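Local atomic coordinates of C2 toxin component I (PDB entry 2J3X), a protein that is the enzymatic component of the binary C2 toxin of Clostridium botulinum, an ADP-ribosyltransferase that probably modifies actin in the host cell. Residues A[235-238]-A[239-243]. The protein carries 2 engineered substitutions. Sequence-based numbering, arbitrary orientation.
Sequences GDYI and SKLSH
Leu241 lies over one face of the Tyr237 ring. Its CG faces the ring, and both methyls reach the far half of it. CD2 sits 3.9 Å from CZ of Tyr237, and CD1 is 4.0 Å from CE2. Tyr237 turns CG anti to its own nitrogen (chi1 177°), which brings the ring against Leu241. The phenol is buried. Its OH is hydrogen-bonded to the carbonyl of Ala285 in helix 273-286, which holds the hydroxyl end of the ring. Leu249 of helix 243-254 and Leu286 also touch this side chain. The backbone turns tightly here, with two successive i to i+3 hydrogen bonds. Lys240 N gives to Tyr237 O at 2.9 Å, and Leu241 N gives to Ile238 O at 3.0 Å. The turn joins helix 227-234 to helix 243-254, at the surface of the second ADP-ribosyltransferase family region. Ser242 follows as the N-cap of the latter helix. Ser239 OG lies between the backbone N and the carbonyl carbon (chi1 82°), which brings it back onto Asp236 O in a hydrogen bond of 2.6 Å. That donor is tilted 18° from the carbonyl plane. Lys240 runs its aliphatic chain past Asp236, and its CE comes to 3.6 Å from OD2 of Asp236. Lys240 NZ stays 4.6 Å from that OD2, and no salt bridge forms. Asp236 instead pairs through OD1 with Lys289. The Ile238 side chain packs against Leu246 of helix 243-254 and Phe381.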
ATOM      1  N   GLY A 235      21.190   2.958  14.920  1.00 10.74           N
ATOM      2  CA  GLY A 235      22.489   2.452  15.368  1.00 11.71           C
ATOM      3  C   GLY A 235      22.931   3.059  16.689  1.00 12.33           C
ATOM      4  O   GLY A 235      23.344   2.312  17.602  1.00 12.83           O
ATOM      5  N   ASP A 236      22.840   4.389  16.817  1.00 11.29           N
ATOM      6  CA  ASP A 236      23.291   5.060  18.032  1.00 10.91           C
ATOM      7  C   ASP A 236      22.225   5.177  19.103  1.00 10.53           C
ATOM      8  O   ASP A 236      22.417   5.863  20.101  1.00 11.32           O
ATOM      9  CB  ASP A 236      23.962   6.415  17.736  1.00 10.83           C
ATOM     10  CG  ASP A 236      22.994   7.466  17.228  1.00 13.55           C
ATOM     11  OD1 ASP A 236      21.809   7.156  17.094  1.00 13.44           O
ATOM     12  OD2 ASP A 236      23.463   8.616  16.948  1.00 16.97           O
ATOM     13  N   TYR A 237      21.105   4.483  18.913  1.00  9.34           N
ATOM     14  CA  TYR A 237      19.947   4.661  19.793  1.00  9.56           C
ATOM     15  C   TYR A 237      20.291   4.298  21.260  1.00 10.04           C
ATOM     16  O   TYR A 237      20.034   5.113  22.163  1.00  9.02           O
ATOM     17  CB  TYR A 237      18.757   3.843  19.269  1.00  9.48           C
ATOM     18  CG  TYR A 237      17.537   3.914  20.143  1.00  9.56           C
ATOM     19  CD1 TYR A 237      16.909   5.141  20.350  1.00 10.64           C
ATOM     20  CD2 TYR A 237      16.958   2.760  20.678  1.00 11.33           C
ATOM     21  CE1 TYR A 237      15.746   5.232  21.147  1.00 11.52           C
ATOM     22  CE2 TYR A 237      15.816   2.852  21.494  1.00  9.73           C
ATOM     23  CZ  TYR A 237      15.228   4.080  21.700  1.00 12.26           C
ATOM     24  OH  TYR A 237      14.081   4.188  22.460  1.00 10.83           O
ATOM     25  N   ILE A 238      20.879   3.126  21.512  1.00 10.13           N
ATOM     26  CA  ILE A 238      21.191   2.762  22.898  1.00 10.91           C
ATOM     27  C   ILE A 238      22.172   3.750  23.546  1.00 11.29           C
ATOM     28  O   ILE A 238      22.017   4.106  24.732  1.00 12.09           O
ATOM     29  CB  ILE A 238      21.612   1.278  23.009  1.00 11.29           C
ATOM     30  CG1 ILE A 238      20.368   0.411  22.699  1.00 11.02           C
ATOM     31  CG2 ILE A 238      22.202   0.913  24.426  1.00 11.39           C
ATOM     32  CD1 ILE A 238      20.672  -1.108  22.631  1.00 12.11           C
ATOM     33  N   SER A 239      23.145   4.247  22.759  1.00 11.84           N
ATOM     34  CA  SER A 239      24.124   5.215  23.261  1.00 11.54           C
ATOM     35  C   SER A 239      23.400   6.461  23.762  1.00 12.64           C
ATOM     36  O   SER A 239      23.973   7.198  24.547  1.00 12.74           O
ATOM     37  CB  SER A 239      25.134   5.596  22.166  1.00 12.42           C
ATOM     38  OG  SER A 239      24.595   6.615  21.305  1.00 13.64           O
ATOM     39  N   LYS A 240      22.170   6.704  23.304  1.00 10.71           N
ATOM     40  CA  LYS A 240      21.451   7.948  23.710  1.00 11.98           C
ATOM     41  C   LYS A 240      20.531   7.788  24.913  1.00 12.98           C
ATOM     42  O   LYS A 240      19.978   8.811  25.414  1.00 14.88           O
ATOM     43  CB  LYS A 240      20.587   8.469  22.567  1.00 12.51           C
ATOM     44  CG  LYS A 240      21.439   9.034  21.380  1.00 13.36           C
ATOM     45  CD  LYS A 240      20.562   9.529  20.266  1.00 18.98           C
ATOM     46  CE  LYS A 240      21.342  10.321  19.256  1.00 19.75           C
ATOM     47  NZ  LYS A 240      21.578  11.744  19.757  1.00 26.03           N
ATOM     48  N   LEU A 241      20.347   6.563  25.365  1.00 13.54           N
ATOM     49  CA  LEU A 241      19.407   6.250  26.455  1.00 14.11           C
ATOM     50  C   LEU A 241      20.126   6.350  27.815  1.00 15.60           C
ATOM     51  O   LEU A 241      21.295   5.981  27.924  1.00 15.46           O
ATOM     52  CB  LEU A 241      18.892   4.817  26.299  1.00 13.72           C
ATOM     53  CG  LEU A 241      17.982   4.515  25.089  1.00 13.42           C
ATOM     54  CD1 LEU A 241      17.407   3.105  25.176  1.00 12.57           C
ATOM     55  CD2 LEU A 241      16.882   5.564  24.923  1.00 13.56           C
ATOM     56  N   SER A 242      19.428   6.829  28.838  1.00 16.25           N
ATOM     57  CA  SER A 242      19.989   6.773  30.188  1.00 17.40           C
ATOM     58  C   SER A 242      19.980   5.323  30.641  1.00 17.93           C
ATOM     59  O   SER A 242      19.278   4.443  30.067  1.00 16.31           O
ATOM     60  CB  SER A 242      19.130   7.620  31.149  1.00 18.85           C
ATOM     61  OG  SER A 242      17.860   6.993  31.334  1.00 19.24           O
ATOM     62  N   HIS A 243      20.717   5.015  31.699  1.00 18.73           N
ATOM     63  CA  HIS A 243      20.743   3.649  32.174  0.50 18.64           C
ATOM     64  C   HIS A 243      19.332   3.180  32.562  1.00 19.10           C
ATOM     65  O   HIS A 243      18.965   2.033  32.318  1.00 18.01           O
ATOM     66  CB  HIS A 243      21.718   3.508  33.358  0.50 19.26           C
ATOM     67  CG  HIS A 243      21.935   2.094  33.778  0.50 19.12           C
ATOM     68  ND1 HIS A 243      22.559   1.169  32.969  0.50 20.56           N
ATOM     69  CD2 HIS A 243      21.594   1.436  34.915  0.50 21.50           C
ATOM     70  CE1 HIS A 243      22.600   0.002  33.590  0.50 21.35           C
ATOM     71  NE2 HIS A 243      22.010   0.135  34.767  0.50 21.18           N
TER